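Local coordinates for protein probable sugar kinase (PDB 3KZH) that probably phosphorylates a sugar or related small molecule, as a putative carbohydrate kinase of the pfkB family within the ribokinase clan, at residues T140-D145 and T161-D166; H184-N189 and L217-V222; I195-P200 and N212-L217. One frame throughout, in Å; residues are numbered along the deposited sequence.

Contact 1 of 3, residues T140-D145 and T161-D166; sequences TVLDSD and TNFILD. With BGC (beta-D-glucopyranose), chain C.
T140, V141 and L142 pair in parallel with F163, I164 and L165 on neighbouring strands of the central sheet of the ribokinase-like fold; strand 139-143, helix 147-157 and strand 162-166 form a beta-alpha-beta unit. T140 is gripped at both backbone ends: its N donates to N162 O at 2.9 Å, and its O accepts from I164 N at 2.8 Å. L142 repeats the pattern one step on, giving its N-H to I164 O at 2.9 Å in a nearly straight bond (167°) and taking D166 N on its O at 3.2 Å. On the face bearing T140, L142, F163 and L165, F163 CD1 and CE1 are the ring atoms that meet both neighbours: L142 CD1 lies 3.7 Å from F163 CD1, while T140 CG2, anti to its backbone N, runs alongside the ring with F163 CE1 at 3.8 Å. Helix 147-157 covers this face, with M150 on L142 and L165, and L154 on F163. On the opposite face, which carries V141 and I164, V141 CG2 rests on I164 CB at 4.0 Å, under helices 44-54 and 255-268. Past the paired residues, S144 OG bonds to P167 O. D166 belongs to the pocket of the bound glucose: with CG anti to the backbone N (chi1 -173°), the carboxylate is carried off from strand 139-143 into the pocket, leaving OD1 2.9 Å from BGC O1.

Contact 2 of 3, residues H184-N189 and L217-V222; sequences HTIKPN and LGIKKV. With BGC (beta-D-glucopyranose), chain C.
H184 to I186 run parallel to K220 to V222, with T185 paired to K221 and I186 to V222 in the central sheet. H184 O receives K221 N at 2.8 Å, almost in line with its C=O, and a weaker, bent bond from K220 N (126° at the hydrogen). One residue along, I186 N donates to K221 O at 3.3 Å. The H184 imidazole swings out with CG anti to the backbone N (chi1 166°), and K220 CB sits over the middle of one ring face, 4.0 Å from the centroid, in a CH-pi contact. The two side chains are roughly perpendicular, and K220 carries its amine back to G218 O, 3.2 Å from NZ. K221 instead runs beside the ring in the same direction. H184 ND1 lies 2.8 Å from T185 OG1 in a hydrogen bond of undecided direction, which helps fix the ring's rotation; T185 OG1 also bonds to Y267 of helix 255-268. On the other face, I186 CG2 meets I219 CD1 at 4.0 Å, and F214 packs on both isoleucines. Beyond the pairing, the K187 chain bends repeatedly towards the glucose, where NZ is modelled covalently bonded to BGC C6 at 1.4 Å. N189 is the N-cap of helix 190-197, its OD1 accepting from E192 N. Parallel strands leading into a ligand pocket at their C-terminal ends are characteristic of the alpha/beta sheet of ribokinase-like kinases.

Contact 3 of 3, residues I195-P200 and N212-L217; sequences ILAGFP and NYFLGL
F214 pushes the CE1-CZ end of its ring against the last turn of helix 190-197, where L196 CB lies 3.8 Å from F214 CE1. The same end reaches the next residue: A197 CB is 3.9 Å from F214 CZ, and the ring abuts the backbone between the two, with L196 C at its edge, in plane. F214 has CG anti to its carbonyl carbon and beside its backbone N (chi1 -67°), which sends CE1 and CZ to L196 and A197. I180 closes in from a loop, touching both L196 and F214. Y213 meets the same turn with another part of its ring. Its CE2 corner is 3.8 Å from A197 O, and L196 O lies at the ring edge, near the ring plane. A water donates to L196 O at 3.0 Å and lies 3.2 Å from Y213 OH, so it bridges the helix-end carbonyl and the phenol. L217 CG lies over one face of the Y213 ring, off its centre. After A197 the chain leaves the helix at G198, with positive phi (96°), and F199 folds back so that A197 CB stands above one face of its ring, displaced from the centre; K209 of helix 204-217 makes a cation-pi contact with that ring. The arrangement is plain helix-to-helix packing of L196 and A197 against two aromatic rings, joining consecutive helices 190-197 and 204-217 in the alpha/beta ribokinase-like fold.

From the N terminus, contact 1 comes first, closing the loop that holds helix 147-157 before contact 2 opens. Contact 2 then closes a longer loop, with helices 190-197 and 204-217 inside it, and contact 3 is nested there, joining those two helices. Contacts 1 and 2 adjoin in the central sheet, since strands 162-166 and 185-186 are neighbours: L165 probably bonds to T185 and K187 through the backbone, and both contacts reach the bound glucose. Contacts 2 and 3 share L217; I219 N probably bonds to F214 O, and F214 packs on V222, tying helix 204-217 to the sheet. Contacts 1 and 3 do not touch.

Contact 1 of 3, residues T140-D145 and T161-D166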
loop_
_atom_site.group_PDB
_atom_site.type_symbol
_atom_site.label_atom_id
_atom_site.label_comp_id
_atom_site.label_asym_id
_atom_site.label_seq_id
_atom_site.Cartn_x
_atom_site.Cartn_y
_atom_site.Cartn_z
ATOM N N THR A 140 -5.354 -28.186 -9.579
ATOM C CA THR A 140 -5.812 -26.804 -9.713
ATOM C C THR A 140 -6.848 -26.458 -8.637
ATOM O O THR A 140 -7.923 -27.052 -8.572
ATOM C CB THR A 140 -6.312 -26.468 -11.164
ATOM O OG1 THR A 140 -5.236 -26.639 -12.095
ATOM C CG2 THR A 140 -6.788 -25.019 -11.271
ATOM N N VAL A 141 -6.492 -25.492 -7.789
ATOM C CA VAL A 141 -7.335 -25.046 -6.678
ATOM C C VAL A 141 -8.278 -23.931 -7.102
ATOM O O VAL A 141 -7.895 -22.980 -7.789
ATOM C CB VAL A 141 -6.467 -24.576 -5.457
ATOM C CG1 VAL A 141 -7.334 -24.001 -4.325
ATOM C CG2 VAL A 141 -5.631 -25.729 -4.932
ATOM N N LEU A 142 -9.528 -24.081 -6.686
ATOM C CA LEU A 142 -10.584 -23.122 -6.957
ATOM C C LEU A 142 -11.405 -22.987 -5.691
ATOM O O LEU A 142 -11.413 -23.880 -4.846
ATOM C CB LEU A 142 -11.530 -23.625 -8.072
ATOM C CG LEU A 142 -11.137 -23.853 -9.540
ATOM C CD1 LEU A 142 -12.329 -24.341 -10.329
ATOM C CD2 LEU A 142 -10.603 -22.591 -10.146
ATOM N N ASP A 143 -12.066 -21.844 -5.559
ATOM C CA ASP A 143 -12.981 -21.601 -4.458
ATOM C C ASP A 143 -14.360 -21.467 -5.111
ATOM O O ASP A 143 -14.452 -21.555 -6.333
ATOM C CB ASP A 143 -12.569 -20.379 -3.604
ATOM C CG ASP A 143 -12.587 -19.038 -4.350
ATOM O OD1 ASP A 143 -12.998 -18.932 -5.526
ATOM O OD2 ASP A 143 -12.169 -18.057 -3.705
ATOM N N SER A 144 -15.396 -21.188 -4.325
ATOM C CA SER A 144 -16.758 -21.076 -4.849
ATOM C C SER A 144 -17.274 -19.665 -5.190
ATOM O O SER A 144 -18.487 -19.422 -5.164
ATOM C CB SER A 144 -17.700 -21.774 -3.880
ATOM O OG SER A 144 -17.547 -21.201 -2.602
ATOM N N ASP A 145 -16.360 -18.771 -5.571
ATOM C CA ASP A 145 -16.676 -17.375 -5.917
ATOM C C ASP A 145 -17.451 -17.127 -7.215
ATOM O O ASP A 145 -18.434 -16.386 -7.221
ATOM C CB ASP A 145 -15.396 -16.539 -5.957
ATOM C CG ASP A 145 -15.183 -15.721 -4.697
ATOM O OD1 ASP A 145 -15.405 -16.243 -3.581
ATOM O OD2 ASP A 145 -14.774 -14.547 -4.829
ATOM N N THR A 161 -6.524 -31.660 -15.837
ATOM C CA THR A 161 -6.000 -31.288 -14.520
ATOM C C THR A 161 -6.960 -31.733 -13.409
ATOM O O THR A 161 -8.164 -31.872 -13.631
ATOM C CB THR A 161 -5.692 -29.760 -14.391
ATOM O OG1 THR A 161 -5.150 -29.475 -13.087
ATOM C CG2 THR A 161 -6.924 -28.913 -14.629
ATOM N N ASN A 162 -6.411 -31.937 -12.217
ATOM C CA ASN A 162 -7.178 -32.372 -11.062
ATOM C C ASN A 162 -7.604 -31.210 -10.154
ATOM O O ASN A 162 -6.810 -30.665 -9.390
ATOM C CB ASN A 162 -6.363 -33.393 -10.279
ATOM C CG ASN A 162 -6.225 -34.730 -10.986
ATOM O OD1 ASN A 162 -5.193 -35.391 -10.863
ATOM N ND2 ASN A 162 -7.284 -35.172 -11.658
ATOM N N PHE A 163 -8.884 -30.872 -10.215
ATOM C CA PHE A 163 -9.440 -29.764 -9.446
ATOM C C PHE A 163 -9.675 -29.981 -7.947
ATOM O O PHE A 163 -10.103 -31.051 -7.525
ATOM C CB PHE A 163 -10.722 -29.286 -10.111
ATOM C CG PHE A 163 -10.512 -28.537 -11.378
ATOM C CD1 PHE A 163 -10.236 -27.168 -11.350
ATOM C CD2 PHE A 163 -10.639 -29.186 -12.620
ATOM C CE1 PHE A 163 -10.091 -26.428 -12.554
ATOM C CE2 PHE A 163 -10.499 -28.468 -13.827
ATOM C CZ PHE A 163 -10.223 -27.083 -13.795
ATOM N N ILE A 164 -9.363 -28.951 -7.155
ATOM C CA ILE A 164 -9.528 -28.975 -5.696
ATOM C C ILE A 164 -10.470 -27.838 -5.246
ATOM O O ILE A 164 -10.207 -26.666 -5.517
ATOM C CB ILE A 164 -8.145 -28.862 -4.939
ATOM C CG1 ILE A 164 -7.152 -29.937 -5.426
ATOM C CG2 ILE A 164 -8.350 -28.989 -3.419
ATOM C CD1 ILE A 164 -5.747 -29.818 -4.885
ATOM N N LEU A 165 -11.537 -28.194 -4.529
ATOM C CA LEU A 165 -12.508 -27.218 -4.035
ATOM C C LEU A 165 -12.422 -26.830 -2.556
ATOM O O LEU A 165 -12.386 -27.689 -1.677
ATOM C CB LEU A 165 -13.951 -27.684 -4.335
ATOM C CG LEU A 165 -15.181 -26.842 -3.928
ATOM C CD1 LEU A 165 -15.187 -25.477 -4.605
ATOM C CD2 LEU A 165 -16.476 -27.584 -4.215
ATOM N N ASP A 166 -12.455 -25.515 -2.319
ATOM C CA ASP A 166 -12.483 -24.907 -0.989
ATOM C C ASP A 166 -13.838 -24.157 -1.070
ATOM O O ASP A 166 -13.904 -23.074 -1.645
ATOM C CB ASP A 166 -11.316 -23.917 -0.811
ATOM C CG ASP A 166 -11.196 -23.374 0.625
ATOM O OD1 ASP A 166 -12.223 -23.258 1.322
ATOM O OD2 ASP A 166 -10.063 -23.065 1.065
HETATM C C2 BGC C . -14.313 -22.759 5.609
HETATM C C3 BGC C . -13.365 -22.920 6.836
HETATM C C4 BGC C . -13.025 -24.469 6.848
HETATM C C5 BGC C . -12.349 -24.958 5.497
HETATM C C6 BGC C . -12.030 -26.396 5.430
HETATM C C1 BGC C . -13.554 -23.187 4.356
HETATM O O1 BGC C . -14.294 -23.034 3.370
HETATM O O2 BGC C . -14.624 -21.534 5.498
HETATM O O3 BGC C . -14.105 -22.604 7.835
HETATM O O4 BGC C . -12.242 -24.701 7.881
HETATM O O5 BGC C . -13.186 -24.640 4.410
#

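Contact 2 of 3, residues H184-N189 and L217-V222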
loop_
_atom_site.group_PDB
_atom_site.type_symbol
_atom_site.label_atom_id
_atom_site.label_comp_id
_atom_site.label_asym_id
_atom_site.label_seq_id
_atom_site.Cartn_x
_atom_site.Cartn_y
_atom_site.Cartn_z
ATOM N N HIS A 184 -11.727 -33.479 -8.209
ATOM C CA HIS A 184 -10.906 -34.602 -7.764
ATOM C C HIS A 184 -10.903 -34.599 -6.222
ATOM O O HIS A 184 -10.840 -35.645 -5.585
ATOM C CB HIS A 184 -9.483 -34.431 -8.331
ATOM C CG HIS A 184 -8.440 -35.321 -7.714
ATOM N ND1 HIS A 184 -7.994 -35.159 -6.416
ATOM C CD2 HIS A 184 -7.725 -36.344 -8.231
ATOM C CE1 HIS A 184 -7.050 -36.044 -6.167
ATOM N NE2 HIS A 184 -6.864 -36.774 -7.249
ATOM N N THR A 185 -10.953 -33.409 -5.640
ATOM C CA THR A 185 -10.937 -33.263 -4.197
ATOM C C THR A 185 -11.837 -32.137 -3.770
ATOM O O THR A 185 -11.896 -31.095 -4.421
ATOM C CB THR A 185 -9.479 -32.973 -3.674
ATOM O OG1 THR A 185 -8.655 -34.119 -3.904
ATOM C CG2 THR A 185 -9.444 -32.636 -2.169
ATOM N N ILE A 186 -12.617 -32.398 -2.729
ATOM C CA ILE A 186 -13.447 -31.357 -2.135
ATOM C C ILE A 186 -12.981 -31.285 -0.673
ATOM O O ILE A 186 -12.533 -32.275 -0.101
ATOM C CB ILE A 186 -14.996 -31.603 -2.278
ATOM C CG1 ILE A 186 -15.433 -32.937 -1.673
ATOM C CG2 ILE A 186 -15.421 -31.479 -3.745
ATOM C CD1 ILE A 186 -16.885 -32.962 -1.297
ATOM N N LYS A 187 -13.058 -30.091 -0.076
ATOM C CA LYS A 187 -12.625 -29.889 1.286
ATOM C C LYS A 187 -13.678 -29.024 2.079
ATOM O O LYS A 187 -13.450 -27.813 2.351
ATOM C CB LYS A 187 -11.227 -29.259 1.347
ATOM C CG LYS A 187 -10.427 -29.665 2.629
ATOM C CD LYS A 187 -10.714 -28.824 3.821
ATOM C CE LYS A 187 -10.462 -27.349 3.598
ATOM N NZ LYS A 187 -11.492 -26.524 4.129
ATOM N N PRO A 188 -14.820 -29.633 2.428
ATOM C CA PRO A 188 -15.780 -28.831 3.174
ATOM C C PRO A 188 -15.726 -29.027 4.682
ATOM O O PRO A 188 -14.995 -29.880 5.158
ATOM C CB PRO A 188 -17.116 -29.325 2.600
ATOM C CG PRO A 188 -16.864 -30.762 2.386
ATOM C CD PRO A 188 -15.515 -30.752 1.761
ATOM N N ASN A 189 -16.416 -28.165 5.427
ATOM C CA ASN A 189 -16.501 -28.373 6.863
ATOM C C ASN A 189 -17.809 -29.146 7.090
ATOM O O ASN A 189 -18.483 -29.497 6.114
ATOM C CB ASN A 189 -16.358 -27.079 7.696
ATOM C CG ASN A 189 -17.463 -26.057 7.462
ATOM O OD1 ASN A 189 -18.457 -26.310 6.790
ATOM N ND2 ASN A 189 -17.290 -24.891 8.054
ATOM N N LEU A 217 -20.345 -39.735 -6.872
ATOM C CA LEU A 217 -20.508 -38.670 -7.857
ATOM C C LEU A 217 -19.300 -38.564 -8.804
ATOM O O LEU A 217 -19.391 -37.968 -9.881
ATOM C CB LEU A 217 -20.706 -37.330 -7.146
ATOM C CG LEU A 217 -21.945 -37.070 -6.282
ATOM C CD1 LEU A 217 -21.819 -35.693 -5.654
ATOM C CD2 LEU A 217 -23.247 -37.165 -7.097
ATOM N N GLY A 218 -18.180 -39.166 -8.398
ATOM C CA GLY A 218 -16.966 -39.138 -9.196
ATOM C C GLY A 218 -15.787 -38.473 -8.503
ATOM O O GLY A 218 -14.674 -38.481 -9.035
ATOM N N ILE A 219 -16.028 -37.897 -7.323
ATOM C CA ILE A 219 -14.979 -37.240 -6.542
ATOM C C ILE A 219 -13.992 -38.311 -6.062
ATOM O O ILE A 219 -14.395 -39.404 -5.666
ATOM C CB ILE A 219 -15.572 -36.402 -5.364
ATOM C CG1 ILE A 219 -16.560 -35.361 -5.915
ATOM C CG2 ILE A 219 -14.452 -35.707 -4.560
ATOM C CD1 ILE A 219 -17.473 -34.709 -4.886
ATOM N N LYS A 220 -12.702 -38.011 -6.183
ATOM C CA LYS A 220 -11.652 -38.952 -5.807
ATOM C C LYS A 220 -11.240 -38.937 -4.349
ATOM O O LYS A 220 -10.954 -39.987 -3.789
ATOM C CB LYS A 220 -10.409 -38.751 -6.682
ATOM C CG LYS A 220 -10.644 -38.803 -8.187
ATOM C CD LYS A 220 -11.064 -40.182 -8.685
ATOM C CE LYS A 220 -11.098 -40.228 -10.210
ATOM N NZ LYS A 220 -12.092 -39.282 -10.798
ATOM N N LYS A 221 -11.131 -37.745 -3.761
ATOM C CA LYS A 221 -10.699 -37.603 -2.364
ATOM C C LYS A 221 -11.559 -36.628 -1.559
ATOM O O LYS A 221 -11.765 -35.488 -1.979
ATOM C CB LYS A 221 -9.219 -37.170 -2.299
ATOM C CG LYS A 221 -8.238 -38.040 -3.080
ATOM C CD LYS A 221 -7.024 -38.421 -2.284
ATOM C CE LYS A 221 -6.188 -39.461 -3.033
ATOM N NZ LYS A 221 -5.581 -38.922 -4.276
ATOM N N VAL A 222 -12.052 -37.079 -0.400
ATOM C CA VAL A 222 -12.897 -36.255 0.476
ATOM C C VAL A 222 -12.264 -35.934 1.833
ATOM O O VAL A 222 -11.791 -36.819 2.520
ATOM C CB VAL A 222 -14.299 -36.915 0.714
ATOM C CG1 VAL A 222 -15.203 -36.017 1.595
ATOM C CG2 VAL A 222 -14.988 -37.188 -0.600
HETATM C C2 BGC C . -14.313 -22.759 5.609
HETATM C C3 BGC C . -13.365 -22.920 6.836
HETATM C C4 BGC C . -13.025 -24.469 6.848
HETATM C C5 BGC C . -12.349 -24.958 5.497
HETATM C C6 BGC C . -12.030 -26.396 5.430
HETATM C C1 BGC C . -13.554 -23.187 4.356
HETATM O O1 BGC C . -14.294 -23.034 3.370
HETATM O O2 BGC C . -14.624 -21.534 5.498
HETATM O O3 BGC C . -14.105 -22.604 7.835
HETATM O O4 BGC C . -12.242 -24.701 7.881
HETATM O O5 BGC C . -13.186 -24.640 4.410
#

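Contact 3 of 3, residues I195-P200 and N212-L217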
loop_
_atom_site.group_PDB
_atom_site.type_symbol
_atom_site.label_atom_id
_atom_site.label_comp_id
_atom_site.label_asym_id
_atom_site.label_seq_id
_atom_site.Cartn_x
_atom_site.Cartn_y
_atom_site.Cartn_z
ATOM N N ILE A 195 -24.787 -29.340 3.142
ATOM C CA ILE A 195 -25.390 -28.607 2.033
ATOM C C ILE A 195 -25.126 -29.347 0.722
ATOM O O ILE A 195 -26.055 -29.571 -0.064
ATOM C CB ILE A 195 -24.827 -27.147 1.919
ATOM C CG1 ILE A 195 -24.935 -26.391 3.251
ATOM C CG2 ILE A 195 -25.548 -26.378 0.833
ATOM C CD1 ILE A 195 -26.331 -26.235 3.836
ATOM N N LEU A 196 -23.873 -29.773 0.540
ATOM C CA LEU A 196 -23.438 -30.493 -0.655
ATOM C C LEU A 196 -23.998 -31.920 -0.775
ATOM O O LEU A 196 -24.223 -32.410 -1.887
ATOM C CB LEU A 196 -21.909 -30.516 -0.736
ATOM C CG LEU A 196 -21.090 -29.235 -0.899
ATOM C CD1 LEU A 196 -19.631 -29.574 -0.730
ATOM C CD2 LEU A 196 -21.339 -28.558 -2.232
ATOM N N ALA A 197 -24.220 -32.571 0.367
ATOM C CA ALA A 197 -24.758 -33.933 0.405
ATOM C C ALA A 197 -26.288 -33.971 0.358
ATOM O O ALA A 197 -26.872 -34.838 -0.302
ATOM C CB ALA A 197 -24.245 -34.679 1.633
ATOM N N GLY A 198 -26.919 -33.030 1.061
ATOM C CA GLY A 198 -28.370 -32.943 1.096
ATOM C C GLY A 198 -29.042 -33.623 2.276
ATOM O O GLY A 198 -30.228 -33.956 2.197
ATOM N N PHE A 199 -28.279 -33.847 3.351
ATOM C CA PHE A 199 -28.766 -34.483 4.584
ATOM C C PHE A 199 -27.860 -34.133 5.777
ATOM O O PHE A 199 -26.682 -33.828 5.572
ATOM C CB PHE A 199 -28.911 -36.023 4.415
ATOM C CG PHE A 199 -27.679 -36.730 3.893
ATOM C CD1 PHE A 199 -26.662 -37.162 4.775
ATOM C CD2 PHE A 199 -27.558 -37.020 2.521
ATOM C CE1 PHE A 199 -25.539 -37.872 4.298
ATOM C CE2 PHE A 199 -26.440 -37.734 2.023
ATOM C CZ PHE A 199 -25.431 -38.161 2.915
ATOM N N PRO A 200 -28.392 -34.162 7.032
ATOM C CA PRO A 200 -27.573 -33.839 8.216
ATOM C C PRO A 200 -26.419 -34.798 8.518
ATOM O O PRO A 200 -26.469 -35.984 8.170
ATOM C CB PRO A 200 -28.596 -33.860 9.352
ATOM C CG PRO A 200 -29.837 -33.412 8.689
ATOM C CD PRO A 200 -29.818 -34.221 7.421
ATOM N N ASN A 212 -19.014 -41.240 1.122
ATOM C CA ASN A 212 -19.262 -42.335 0.167
ATOM C C ASN A 212 -20.117 -41.870 -1.011
ATOM O O ASN A 212 -19.928 -42.321 -2.139
ATOM C CB ASN A 212 -19.940 -43.535 0.839
ATOM C CG ASN A 212 -18.949 -44.497 1.485
ATOM O OD1 ASN A 212 -17.771 -44.573 1.101
ATOM N ND2 ASN A 212 -19.434 -45.258 2.463
ATOM N N TYR A 213 -21.031 -40.942 -0.733
ATOM C CA TYR A 213 -21.912 -40.344 -1.731
ATOM C C TYR A 213 -21.085 -39.453 -2.677
ATOM O O TYR A 213 -21.297 -39.477 -3.894
ATOM C CB TYR A 213 -23.029 -39.550 -1.020
ATOM C CG TYR A 213 -23.804 -38.583 -1.891
ATOM C CD1 TYR A 213 -24.707 -39.048 -2.873
ATOM C CD2 TYR A 213 -23.596 -37.190 -1.775
ATOM C CE1 TYR A 213 -25.386 -38.137 -3.728
ATOM C CE2 TYR A 213 -24.267 -36.275 -2.624
ATOM C CZ TYR A 213 -25.155 -36.755 -3.594
ATOM O OH TYR A 213 -25.792 -35.867 -4.424
ATOM N N PHE A 214 -20.148 -38.686 -2.110
ATOM C CA PHE A 214 -19.273 -37.807 -2.891
ATOM C C PHE A 214 -18.377 -38.619 -3.816
ATOM O O PHE A 214 -18.185 -38.243 -4.971
ATOM C CB PHE A 214 -18.420 -36.913 -1.985
ATOM C CG PHE A 214 -19.202 -35.890 -1.193
ATOM C CD1 PHE A 214 -20.227 -35.132 -1.790
ATOM C CD2 PHE A 214 -18.889 -35.666 0.164
ATOM C CE1 PHE A 214 -20.939 -34.156 -1.042
ATOM C CE2 PHE A 214 -19.590 -34.697 0.930
ATOM C CZ PHE A 214 -20.619 -33.938 0.321
ATOM N N LEU A 215 -17.907 -39.771 -3.327
ATOM C CA LEU A 215 -17.065 -40.685 -4.109
ATOM C C LEU A 215 -17.874 -41.323 -5.242
ATOM O O LEU A 215 -17.312 -41.696 -6.278
ATOM C CB LEU A 215 -16.482 -41.793 -3.224
ATOM C CG LEU A 215 -15.573 -41.447 -2.040
ATOM C CD1 LEU A 215 -15.426 -42.671 -1.168
ATOM C CD2 LEU A 215 -14.229 -40.911 -2.482
ATOM N N GLY A 216 -19.194 -41.410 -5.029
ATOM C CA GLY A 216 -20.125 -41.973 -5.998
ATOM C C GLY A 216 -20.349 -41.037 -7.168
ATOM O O GLY A 216 -20.479 -41.485 -8.313
ATOM N N LEU A 217 -20.345 -39.735 -6.872
ATOM C CA LEU A 217 -20.508 -38.670 -7.857
ATOM C C LEU A 217 -19.300 -38.564 -8.804
ATOM O O LEU A 217 -19.391 -37.968 -9.881
ATOM C CB LEU A 217 -20.706 -37.330 -7.146
ATOM C CG LEU A 217 -21.945 -37.070 -6.282
ATOM C CD1 LEU A 217 -21.819 -35.693 -5.654
ATOM C CD2 LEU A 217 -23.247 -37.165 -7.097
HETATM O O HOH W 1 -24.331 -33.007 -4.779
#